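Local coordinates for iron uptake protein A2 (PDB 2VOZ) that binds ferric iron in the periplasm and probably hands it to an ABC transporter for import into the cell, at residues R129-V140 / G217-Y227; K159-N167 / R338-Q346. All coordinates share one frame; numbering follows the deposited sequence. Where two conformers were deposited one is given.

Contact 1 (R129-V140 / G217-Y227); sequences RARVLYYSRDRV and GDVAIANSYYY
Gly217 O and Asp218 OD1 both lie at the edge of the Arg139 guanidinium, near its plane. Arg139 NE reaches Asp218 OD1 at 2.7 Å in a salt bridge in which the donor comes from above the carboxylate plane, while Arg139 NH1 donates to Gly217 O at 2.9 Å; a water joins Asp218 OD2 to Arg139 O. From Val219 the strand runs antiparallel to 129-136 at 157°, with hydrogen-bonded pairs Ala220-Tyr134 and Ala222-Val132. Ile221 packs CG1 alongside Leu133 CD2 and sets CG2 against Arg131 CG. Ala222 CB meets Tyr134 CE1 at 3.6 Å. Tyr134 OH donates to Asn223 O at 2.8 Å, from above the carbonyl plane, and Asn223 OD1 accepts a weak bond from Arg131 NH1, which also has a salt bridge to Asp205. Ser224 grips Ala130 twice: N donates to Ala130 O, and Ser224 OG, turned between backbone N and carbonyl carbon (chi1 54°), accepts from Ala130 N at 3.2 Å. Tyr225 lays CE2 over one face of the Arg129 guanidinium, whose NH2 is salt-bridged to Glu300. Tyr227 CB abuts Tyr134 CE2 at 3.4 Å. This strand-to-helix junction carries the iron-binding Tyr225 and Tyr226, the consecutive tyrosines characteristic of ferric-binding proteins.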
loop_
_atom_site.group_PDB
_atom_site.type_symbol
_atom_site.label_atom_id
_atom_site.label_comp_id
_atom_site.label_asym_id
_atom_site.label_seq_id
_atom_site.Cartn_x
_atom_site.Cartn_y
_atom_site.Cartn_z
ATOM N N ARG B 129 -2.741 16.671 -19.914
ATOM C CA ARG B 129 -1.289 16.618 -19.803
ATOM C C ARG B 129 -0.767 17.215 -21.102
ATOM O O ARG B 129 -1.508 17.299 -22.094
ATOM C CB ARG B 129 -0.770 15.156 -19.665
ATOM C CG ARG B 129 -1.191 14.181 -20.804
ATOM C CD ARG B 129 -2.541 13.430 -20.573
ATOM N NE ARG B 129 -2.517 12.683 -19.318
ATOM C CZ ARG B 129 -1.892 11.499 -19.161
ATOM N NH1 ARG B 129 -1.287 10.922 -20.194
ATOM N NH2 ARG B 129 -1.849 10.917 -17.973
ATOM N N ALA B 130 0.472 17.655 -21.090
ATOM C CA ALA B 130 1.090 18.217 -22.303
ATOM C C ALA B 130 2.222 17.307 -22.703
ATOM O O ALA B 130 2.910 16.782 -21.823
ATOM C CB ALA B 130 1.645 19.645 -21.989
ATOM N N ARG B 131 2.425 17.107 -24.005
ATOM C CA ARG B 131 3.550 16.314 -24.472
ATOM C C ARG B 131 4.611 17.365 -24.849
ATOM O O ARG B 131 4.455 18.122 -25.807
ATOM C CB ARG B 131 3.168 15.372 -25.640
ATOM C CG ARG B 131 4.269 14.301 -25.900
ATOM C CD ARG B 131 3.619 13.018 -26.386
ATOM N NE ARG B 131 4.567 11.914 -26.495
ATOM C CZ ARG B 131 5.041 11.209 -25.456
ATOM N NH1 ARG B 131 4.672 11.497 -24.210
ATOM N NH2 ARG B 131 5.885 10.199 -25.666
ATOM N N VAL B 132 5.649 17.443 -24.032
ATOM C CA VAL B 132 6.573 18.557 -24.108
ATOM C C VAL B 132 7.953 18.085 -24.551
ATOM O O VAL B 132 8.161 16.906 -24.812
ATOM C CB VAL B 132 6.690 19.274 -22.743
ATOM C CG1 VAL B 132 5.353 19.945 -22.351
ATOM C CG2 VAL B 132 7.210 18.321 -21.614
ATOM N N LEU B 133 8.894 19.025 -24.618
ATOM C CA LEU B 133 10.272 18.677 -24.893
ATOM C C LEU B 133 11.082 18.800 -23.630
ATOM O O LEU B 133 10.787 19.657 -22.758
ATOM C CB LEU B 133 10.858 19.618 -25.931
ATOM C CG LEU B 133 10.075 19.769 -27.235
ATOM C CD1 LEU B 133 10.884 20.542 -28.302
ATOM C CD2 LEU B 133 9.678 18.412 -27.777
ATOM N N TYR B 134 12.073 17.925 -23.524
ATOM C CA TYR B 134 13.060 17.976 -22.457
ATOM C C TYR B 134 14.410 18.155 -23.113
ATOM O O TYR B 134 14.670 17.611 -24.189
ATOM C CB TYR B 134 13.026 16.693 -21.628
ATOM C CG TYR B 134 11.732 16.627 -20.863
ATOM C CD1 TYR B 134 10.670 15.859 -21.320
ATOM C CD2 TYR B 134 11.540 17.415 -19.738
ATOM C CE1 TYR B 134 9.458 15.802 -20.624
ATOM C CE2 TYR B 134 10.341 17.378 -19.037
ATOM C CZ TYR B 134 9.305 16.572 -19.492
ATOM O OH TYR B 134 8.133 16.549 -18.774
ATOM N N TYR B 135 15.284 18.914 -22.478
ATOM C CA TYR B 135 16.586 19.155 -23.121
ATOM C C TYR B 135 17.706 19.217 -22.120
ATOM O O TYR B 135 17.509 19.614 -20.965
ATOM C CB TYR B 135 16.560 20.433 -23.981
ATOM C CG TYR B 135 16.408 21.724 -23.181
ATOM C CD1 TYR B 135 15.128 22.262 -22.918
ATOM C CD2 TYR B 135 17.556 22.393 -22.666
ATOM C CE1 TYR B 135 14.963 23.452 -22.192
ATOM C CE2 TYR B 135 17.398 23.594 -21.965
ATOM C CZ TYR B 135 16.115 24.098 -21.716
ATOM O OH TYR B 135 15.982 25.258 -20.961
ATOM N N SER B 136 18.889 18.831 -22.588
ATOM C CA SER B 136 20.104 18.884 -21.799
ATOM C C SER B 136 20.464 20.347 -21.530
ATOM O O SER B 136 20.722 21.100 -22.457
ATOM C CB SER B 136 21.257 18.260 -22.614
ATOM O OG SER B 136 22.494 18.417 -21.938
ATOM N N ARG B 137 20.546 20.715 -20.270
ATOM C CA ARG B 137 20.883 22.096 -19.904
ATOM C C ARG B 137 22.298 22.437 -20.391
ATOM O O ARG B 137 22.528 23.542 -20.870
ATOM C CB ARG B 137 20.765 22.264 -18.410
ATOM C CG ARG B 137 19.330 22.265 -17.987
ATOM C CD ARG B 137 19.127 22.469 -16.473
ATOM N NE ARG B 137 19.741 23.701 -15.986
ATOM C CZ ARG B 137 19.254 24.931 -16.157
ATOM N NH1 ARG B 137 18.128 25.138 -16.850
ATOM N NH2 ARG B 137 19.913 25.976 -15.644
ATOM N N ASP B 138 23.209 21.462 -20.327
ATOM C CA ASP B 138 24.592 21.701 -20.702
ATOM C C ASP B 138 24.790 21.702 -22.217
ATOM O O ASP B 138 25.644 22.444 -22.737
ATOM C CB ASP B 138 25.498 20.655 -20.053
ATOM C CG ASP B 138 25.651 20.857 -18.553
ATOM O OD1 ASP B 138 26.255 19.980 -17.910
ATOM O OD2 ASP B 138 25.171 21.875 -18.001
ATOM N N ARG B 139 23.997 20.903 -22.938
ATOM C CA ARG B 139 24.283 20.693 -24.367
ATOM C C ARG B 139 23.320 21.304 -25.365
ATOM O O ARG B 139 23.575 21.275 -26.578
ATOM C CB ARG B 139 24.434 19.196 -24.662
ATOM C CG ARG B 139 25.467 18.482 -23.784
ATOM C CD ARG B 139 25.684 17.064 -24.228
ATOM N NE ARG B 139 24.435 16.282 -24.103
ATOM C CZ ARG B 139 23.994 15.729 -22.975
ATOM N NH1 ARG B 139 22.845 15.028 -22.990
ATOM N NH2 ARG B 139 24.712 15.782 -21.821
ATOM N N VAL B 140 22.205 21.811 -24.867
ATOM C CA VAL B 140 21.202 22.446 -25.698
ATOM C C VAL B 140 20.878 23.806 -25.193
ATOM O O VAL B 140 20.636 23.994 -24.000
ATOM C CB VAL B 140 19.883 21.622 -25.737
ATOM C CG1 VAL B 140 18.815 22.377 -26.533
ATOM C CG2 VAL B 140 20.151 20.234 -26.308
ATOM N N GLY B 217 21.294 11.168 -25.398
ATOM C CA GLY B 217 20.749 12.078 -26.436
ATOM C C GLY B 217 20.573 13.428 -25.785
ATOM O O GLY B 217 20.904 13.575 -24.602
ATOM N N ASP B 218 20.018 14.415 -26.504
ATOM C CA ASP B 218 19.989 15.782 -25.995
ATOM C C ASP B 218 18.592 16.383 -25.863
ATOM O O ASP B 218 18.401 17.349 -25.128
ATOM C CB ASP B 218 20.792 16.709 -26.917
ATOM C CG ASP B 218 22.282 16.420 -26.916
ATOM O OD1 ASP B 218 22.780 15.549 -26.159
ATOM O OD2 ASP B 218 22.964 17.098 -27.723
ATOM N N VAL B 219 17.637 15.835 -26.615
ATOM C CA VAL B 219 16.239 16.352 -26.628
ATOM C C VAL B 219 15.297 15.159 -26.614
ATOM O O VAL B 219 15.460 14.237 -27.404
ATOM C CB VAL B 219 15.908 17.236 -27.867
ATOM C CG1 VAL B 219 14.452 17.700 -27.808
ATOM C CG2 VAL B 219 16.879 18.433 -27.944
ATOM N N ALA B 220 14.361 15.151 -25.665
ATOM C CA ALA B 220 13.399 14.045 -25.568
ATOM C C ALA B 220 12.012 14.606 -25.720
ATOM O O ALA B 220 11.777 15.801 -25.435
ATOM C CB ALA B 220 13.499 13.330 -24.241
ATOM N N ILE B 221 11.092 13.736 -26.166
ATOM C CA ILE B 221 9.670 14.069 -26.187
ATOM C C ILE B 221 9.016 13.202 -25.123
ATOM O O ILE B 221 9.206 11.978 -25.134
ATOM C CB ILE B 221 9.053 13.741 -27.559
ATOM C CG1 ILE B 221 9.770 14.561 -28.661
ATOM C CG2 ILE B 221 7.541 14.074 -27.565
ATOM C CD1 ILE B 221 9.290 14.239 -30.097
ATOM N N ALA B 222 8.339 13.824 -24.156
ATOM C CA ALA B 222 7.687 13.065 -23.069
ATOM C C ALA B 222 6.656 13.937 -22.420
ATOM O O ALA B 222 6.599 15.134 -22.667
ATOM C CB ALA B 222 8.694 12.547 -22.033
ATOM N N ASN B 223 5.764 13.331 -21.646
ATOM C CA ASN B 223 4.729 14.125 -21.013
ATOM C C ASN B 223 5.247 14.976 -19.865
ATOM O O ASN B 223 6.234 14.606 -19.205
ATOM C CB ASN B 223 3.609 13.235 -20.545
ATOM C CG ASN B 223 2.811 12.655 -21.720
ATOM O OD1 ASN B 223 2.839 13.191 -22.845
ATOM N ND2 ASN B 223 2.082 11.573 -21.452
ATOM N N SER B 224 4.512 16.056 -19.620
ATOM C CA SER B 224 4.786 17.039 -18.588
ATOM C C SER B 224 4.884 16.439 -17.164
ATOM O O SER B 224 5.816 16.778 -16.409
ATOM C CB SER B 224 3.674 18.127 -18.634
ATOM O OG SER B 224 2.381 17.535 -18.555
ATOM N N TYR B 225 3.938 15.582 -16.779
ATOM C CA TYR B 225 3.875 15.139 -15.368
ATOM C C TYR B 225 5.049 14.258 -14.936
ATOM O O TYR B 225 5.329 14.154 -13.753
ATOM C CB TYR B 225 2.551 14.423 -15.073
ATOM C CG TYR B 225 2.252 13.313 -16.028
ATOM C CD1 TYR B 225 2.658 11.997 -15.769
ATOM C CD2 TYR B 225 1.560 13.566 -17.205
ATOM C CE1 TYR B 225 2.391 10.979 -16.685
ATOM C CE2 TYR B 225 1.266 12.538 -18.103
ATOM C CZ TYR B 225 1.704 11.260 -17.848
ATOM O OH TYR B 225 1.424 10.240 -18.745
ATOM N N TYR B 226 5.726 13.599 -15.875
ATOM C CA TYR B 226 6.881 12.803 -15.500
ATOM C C TYR B 226 7.988 13.638 -14.915
ATOM O O TYR B 226 8.692 13.180 -14.011
ATOM C CB TYR B 226 7.418 12.027 -16.702
ATOM C CG TYR B 226 6.426 11.015 -17.175
ATOM C CD1 TYR B 226 6.091 9.913 -16.366
ATOM C CD2 TYR B 226 5.822 11.156 -18.424
ATOM C CE1 TYR B 226 5.147 8.978 -16.796
ATOM C CE2 TYR B 226 4.880 10.221 -18.860
ATOM C CZ TYR B 226 4.565 9.139 -18.048
ATOM O OH TYR B 226 3.610 8.231 -18.477
ATOM N N TYR B 227 8.161 14.857 -15.424
ATOM C CA TYR B 227 9.190 15.714 -14.864
ATOM C C TYR B 227 8.805 16.227 -13.469
ATOM O O TYR B 227 9.660 16.332 -12.581
ATOM C CB TYR B 227 9.468 16.849 -15.828
ATOM C CG TYR B 227 10.673 17.705 -15.473
ATOM C CD1 TYR B 227 11.960 17.373 -15.925
ATOM C CD2 TYR B 227 10.524 18.835 -14.695
ATOM C CE1 TYR B 227 13.062 18.169 -15.618
ATOM C CE2 TYR B 227 11.620 19.641 -14.381
ATOM C CZ TYR B 227 12.881 19.310 -14.851
ATOM O OH TYR B 227 13.936 20.135 -14.505
HETATM O O HOH W 1 22.683 19.609 -28.700
#

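Contact 2 (K159-N167 / R338-Q346); sequences KILVRPSSN and RLMNEVGWQ
Val162 sets CG1 against Trp345 CZ2, 3.5 Å away, crossing the indole at about a right angle; Phe197 adds an edge-to-face ring contact to the same tryptophan. At Arg163 the backbone does the work: Arg163 O lies in the indole plane and accepts the hydrogen bond of Trp345 NE1 at 3.1 Å, nearly straight at 166°. That bond, in the ring plane, should help hold the turn of the indole about CB-CG, and the indole reaches across because its CG stands opposite the backbone N (chi1 -174°). Pro164 contributes CA, 3.2 Å from Gln346 O, and begins a type I turn that ends at Asn167.

Ser165 makes two direct bonds across the contact. Ser165 N donates to Gln346 O at 2.9 Å, and Ser165 OG donates to Trp345 O at 2.8 Å; both donors sit above the respective carbonyl planes. OG points that way from between its own N and carbonyl carbon (chi1 52°). CB itself, placed by the backbone, lies over the face of the indole, a CH-pi contact with Ser165 CB 3.8 Å from the centroid of the five-membered ring of Trp345. Met340 brings CE to 3.6 Å from Ser165 O, and its sulfur lies over the same face of the indole as Ser165 CB, offset toward the rim. Two waters donate to Ser165 OG: one accepts from Asn341 ND2, which also bonds to Ala337 O, and the other accepts from Ser166 N and donates to Gln346 OXT. Beyond the turn, Ser166 OG is hydrogen-bonded to Ser166 of the second subunit.

The C-terminal carboxylate is thus held through both oxygens, O directly by a backbone N-H and OXT through water, which would probably ease its negative charge and anchors the chain end after helix 333-342 against the turn that leads into helix 168-181.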
loop_
_atom_site.group_PDB
_atom_site.type_symbol
_atom_site.label_atom_id
_atom_site.label_comp_id
_atom_site.label_asym_id
_atom_site.label_seq_id
_atom_site.Cartn_x
_atom_site.Cartn_y
_atom_site.Cartn_z
ATOM N N LYS B 159 20.396 13.038 -31.908
ATOM C CA LYS B 159 20.098 13.714 -30.640
ATOM C C LYS B 159 18.718 13.443 -30.010
ATOM O O LYS B 159 18.516 13.755 -28.831
ATOM C CB LYS B 159 20.334 15.214 -30.797
ATOM C CG LYS B 159 21.818 15.568 -30.871
ATOM C CD LYS B 159 22.032 17.059 -31.072
ATOM C CE LYS B 159 23.525 17.351 -31.015
ATOM N NZ LYS B 159 23.851 18.807 -31.111
ATOM N N ILE B 160 17.780 12.917 -30.789
ATOM C CA ILE B 160 16.386 12.819 -30.336
ATOM C C ILE B 160 16.067 11.525 -29.614
ATOM O O ILE B 160 16.375 10.410 -30.088
ATOM C CB ILE B 160 15.422 13.012 -31.526
ATOM C CG1 ILE B 160 15.692 14.371 -32.242
ATOM C CG2 ILE B 160 13.949 12.867 -31.065
ATOM C CD1 ILE B 160 15.513 15.662 -31.401
ATOM N N LEU B 161 15.425 11.649 -28.448
ATOM C CA LEU B 161 14.986 10.492 -27.678
ATOM C C LEU B 161 13.471 10.426 -27.541
ATOM O O LEU B 161 12.863 11.379 -27.103
ATOM C CB LEU B 161 15.544 10.582 -26.274
ATOM C CG LEU B 161 17.060 10.445 -26.252
ATOM C CD1 LEU B 161 17.549 11.127 -24.975
ATOM C CD2 LEU B 161 17.476 8.965 -26.288
ATOM N N VAL B 162 12.879 9.303 -27.952
ATOM C CA VAL B 162 11.444 9.090 -27.759
ATOM C C VAL B 162 11.168 7.608 -27.591
ATOM O O VAL B 162 11.945 6.779 -28.098
ATOM C CB VAL B 162 10.626 9.704 -28.923
ATOM C CG1 VAL B 162 10.906 8.956 -30.235
ATOM C CG2 VAL B 162 9.123 9.725 -28.586
ATOM N N ARG B 163 10.077 7.285 -26.875
ATOM C CA ARG B 163 9.766 5.872 -26.613
ATOM C C ARG B 163 9.175 5.228 -27.879
ATOM O O ARG B 163 8.941 5.908 -28.873
ATOM C CB ARG B 163 8.838 5.763 -25.422
ATOM C CG ARG B 163 7.445 6.308 -25.718
ATOM C CD ARG B 163 6.587 6.343 -24.471
ATOM N NE ARG B 163 6.440 5.038 -23.821
ATOM C CZ ARG B 163 5.891 4.905 -22.618
ATOM N NH1 ARG B 163 5.479 5.990 -21.964
ATOM N NH2 ARG B 163 5.765 3.695 -22.072
ATOM N N PRO B 164 8.998 3.896 -27.876
ATOM C CA PRO B 164 8.487 3.190 -29.042
ATOM C C PRO B 164 7.146 3.690 -29.625
ATOM O O PRO B 164 6.298 4.221 -28.896
ATOM C CB PRO B 164 8.359 1.757 -28.535
ATOM C CG PRO B 164 9.477 1.607 -27.546
ATOM C CD PRO B 164 9.392 2.959 -26.810
ATOM N N SER B 165 6.966 3.455 -30.928
ATOM C CA SER B 165 5.786 3.910 -31.649
ATOM C C SER B 165 4.472 3.247 -31.215
ATOM O O SER B 165 3.400 3.771 -31.533
ATOM C CB SER B 165 5.965 3.693 -33.159
ATOM O OG SER B 165 6.344 2.355 -33.354
ATOM N N SER B 166 4.562 2.090 -30.549
ATOM C CA SER B 166 3.370 1.401 -30.001
ATOM C C SER B 166 2.663 2.208 -28.925
ATOM O O SER B 166 1.496 1.944 -28.588
ATOM C CB SER B 166 3.787 0.050 -29.383
ATOM O OG SER B 166 4.967 0.175 -28.583
ATOM N N ASN B 167 3.355 3.169 -28.337
ATOM C CA ASN B 167 2.811 3.855 -27.177
ATOM C C ASN B 167 1.776 4.891 -27.604
ATOM O O ASN B 167 1.987 5.626 -28.558
ATOM C CB ASN B 167 3.910 4.561 -26.416
ATOM C CG ASN B 167 3.353 5.420 -25.308
ATOM O OD1 ASN B 167 3.220 6.615 -25.480
ATOM N ND2 ASN B 167 3.022 4.809 -24.179
ATOM N N ARG B 338 0.218 3.480 -38.919
ATOM C CA ARG B 338 0.698 3.092 -40.255
ATOM C C ARG B 338 1.928 3.911 -40.679
ATOM O O ARG B 338 2.926 3.361 -41.156
ATOM C CB ARG B 338 -0.451 3.241 -41.255
ATOM C CG ARG B 338 -0.037 3.050 -42.732
ATOM C CD ARG B 338 -1.310 2.947 -43.606
ATOM N NE ARG B 338 -2.130 4.162 -43.514
ATOM C CZ ARG B 338 -1.816 5.373 -43.965
ATOM N NH1 ARG B 338 -0.645 5.613 -44.560
ATOM N NH2 ARG B 338 -2.719 6.363 -43.825
ATOM N N LEU B 339 1.853 5.224 -40.535
ATOM C CA LEU B 339 2.924 6.095 -40.992
ATOM C C LEU B 339 4.149 5.945 -40.107
ATOM O O LEU B 339 5.267 5.908 -40.594
ATOM C CB LEU B 339 2.466 7.546 -40.951
ATOM C CG LEU B 339 1.603 8.106 -42.059
ATOM C CD1 LEU B 339 1.510 9.622 -41.795
ATOM C CD2 LEU B 339 2.204 7.858 -43.445
ATOM N N MET B 340 3.944 5.814 -38.795
ATOM C CA MET B 340 5.118 5.621 -37.944
ATOM C C MET B 340 5.833 4.334 -38.290
ATOM O O MET B 340 7.042 4.311 -38.307
ATOM C CB MET B 340 4.762 5.684 -36.461
ATOM C CG MET B 340 4.428 7.112 -36.062
ATOM S SD MET B 340 4.109 7.224 -34.265
ATOM C CE MET B 340 2.710 6.162 -34.084
ATOM N N ASN B 341 5.088 3.272 -38.562
ATOM C CA ASN B 341 5.734 2.021 -38.932
ATOM C C ASN B 341 6.362 2.077 -40.327
ATOM O O ASN B 341 7.479 1.599 -40.512
ATOM C CB ASN B 341 4.764 0.864 -38.745
ATOM C CG ASN B 341 4.678 0.463 -37.271
ATOM O OD1 ASN B 341 5.517 -0.298 -36.789
ATOM N ND2 ASN B 341 3.717 1.029 -36.541
ATOM N N GLU B 342 5.684 2.722 -41.273
ATOM C CA GLU B 342 6.228 2.871 -42.615
ATOM C C GLU B 342 7.618 3.519 -42.584
ATOM O O GLU B 342 8.540 3.068 -43.278
ATOM C CB GLU B 342 5.283 3.709 -43.483
ATOM C CG GLU B 342 5.826 3.997 -44.878
ATOM C CD GLU B 342 5.606 2.848 -45.857
ATOM O OE1 GLU B 342 4.940 1.860 -45.475
ATOM O OE2 GLU B 342 6.089 2.942 -47.014
ATOM N N VAL B 343 7.770 4.562 -41.772
ATOM C CA VAL B 343 9.011 5.319 -41.737
ATOM C C VAL B 343 10.091 4.694 -40.836
ATOM O O VAL B 343 11.197 5.240 -40.718
ATOM C CB VAL B 343 8.785 6.800 -41.373
ATOM C CG1 VAL B 343 7.758 7.509 -42.370
ATOM C CG2 VAL B 343 8.391 6.981 -39.866
ATOM N N GLY B 344 9.752 3.615 -40.140
ATOM C CA GLY B 344 10.709 2.917 -39.289
ATOM C C GLY B 344 10.911 3.425 -37.868
ATOM O O GLY B 344 11.973 3.203 -37.286
ATOM N N TRP B 345 9.887 4.051 -37.303
ATOM C CA TRP B 345 9.876 4.350 -35.874
ATOM C C TRP B 345 9.508 3.044 -35.174
ATOM O O TRP B 345 8.348 2.577 -35.240
ATOM C CB TRP B 345 8.832 5.449 -35.610
ATOM C CG TRP B 345 8.754 5.994 -34.211
ATOM C CD1 TRP B 345 9.084 5.359 -33.027
ATOM C CD2 TRP B 345 8.183 7.255 -33.842
ATOM N NE1 TRP B 345 8.783 6.185 -31.969
ATOM C CE2 TRP B 345 8.224 7.345 -32.438
ATOM C CE3 TRP B 345 7.630 8.319 -34.580
ATOM C CZ2 TRP B 345 7.761 8.474 -31.737
ATOM C CZ3 TRP B 345 7.194 9.433 -33.922
ATOM C CH2 TRP B 345 7.230 9.511 -32.492
ATOM N N GLN B 346 10.508 2.443 -34.551
ATOM C CA GLN B 346 10.342 1.141 -33.889
ATOM C C GLN B 346 9.648 1.239 -32.539
ATOM O O GLN B 346 9.453 2.315 -31.976
ATOM C CB GLN B 346 11.700 0.477 -33.684
ATOM C CG GLN B 346 12.400 0.112 -34.932
ATOM C CD GLN B 346 13.589 -0.833 -34.654
ATOM O OE1 GLN B 346 14.021 -1.052 -33.496
ATOM N NE2 GLN B 346 14.092 -1.393 -35.705
ATOM O OXT GLN B 346 9.291 0.204 -31.975
HETATM O O HOH W 2 4.118 0.384 -33.641
HETATM O O HOH W 3 6.677 0.256 -31.196
#

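Strand 219-223 connects the two contacts. It pairs antiparallel with 129-136 in contact 1 and parallel with strand 160-161 of contact 2, so both belong to one sheet although their centres are about 17 Å apart. The junction is made by Leu161 N, 2.8 Å from Val219 O, and by Asp218 N, 2.8 Å from Lys159 O, both probable hydrogen bonds. Near the iron site they converge again: the side chains of Tyr225 and Tyr169 are about 3 Å apart, and the side chain of Arg163 is about 4 Å from that of Tyr169 and about 5 Å from that of Tyr226. Contact 1 carries two residues of the iron site, Tyr225 and Tyr226, here without metal, while contact 2 anchors the C-terminus beside the segment leading to Tyr169.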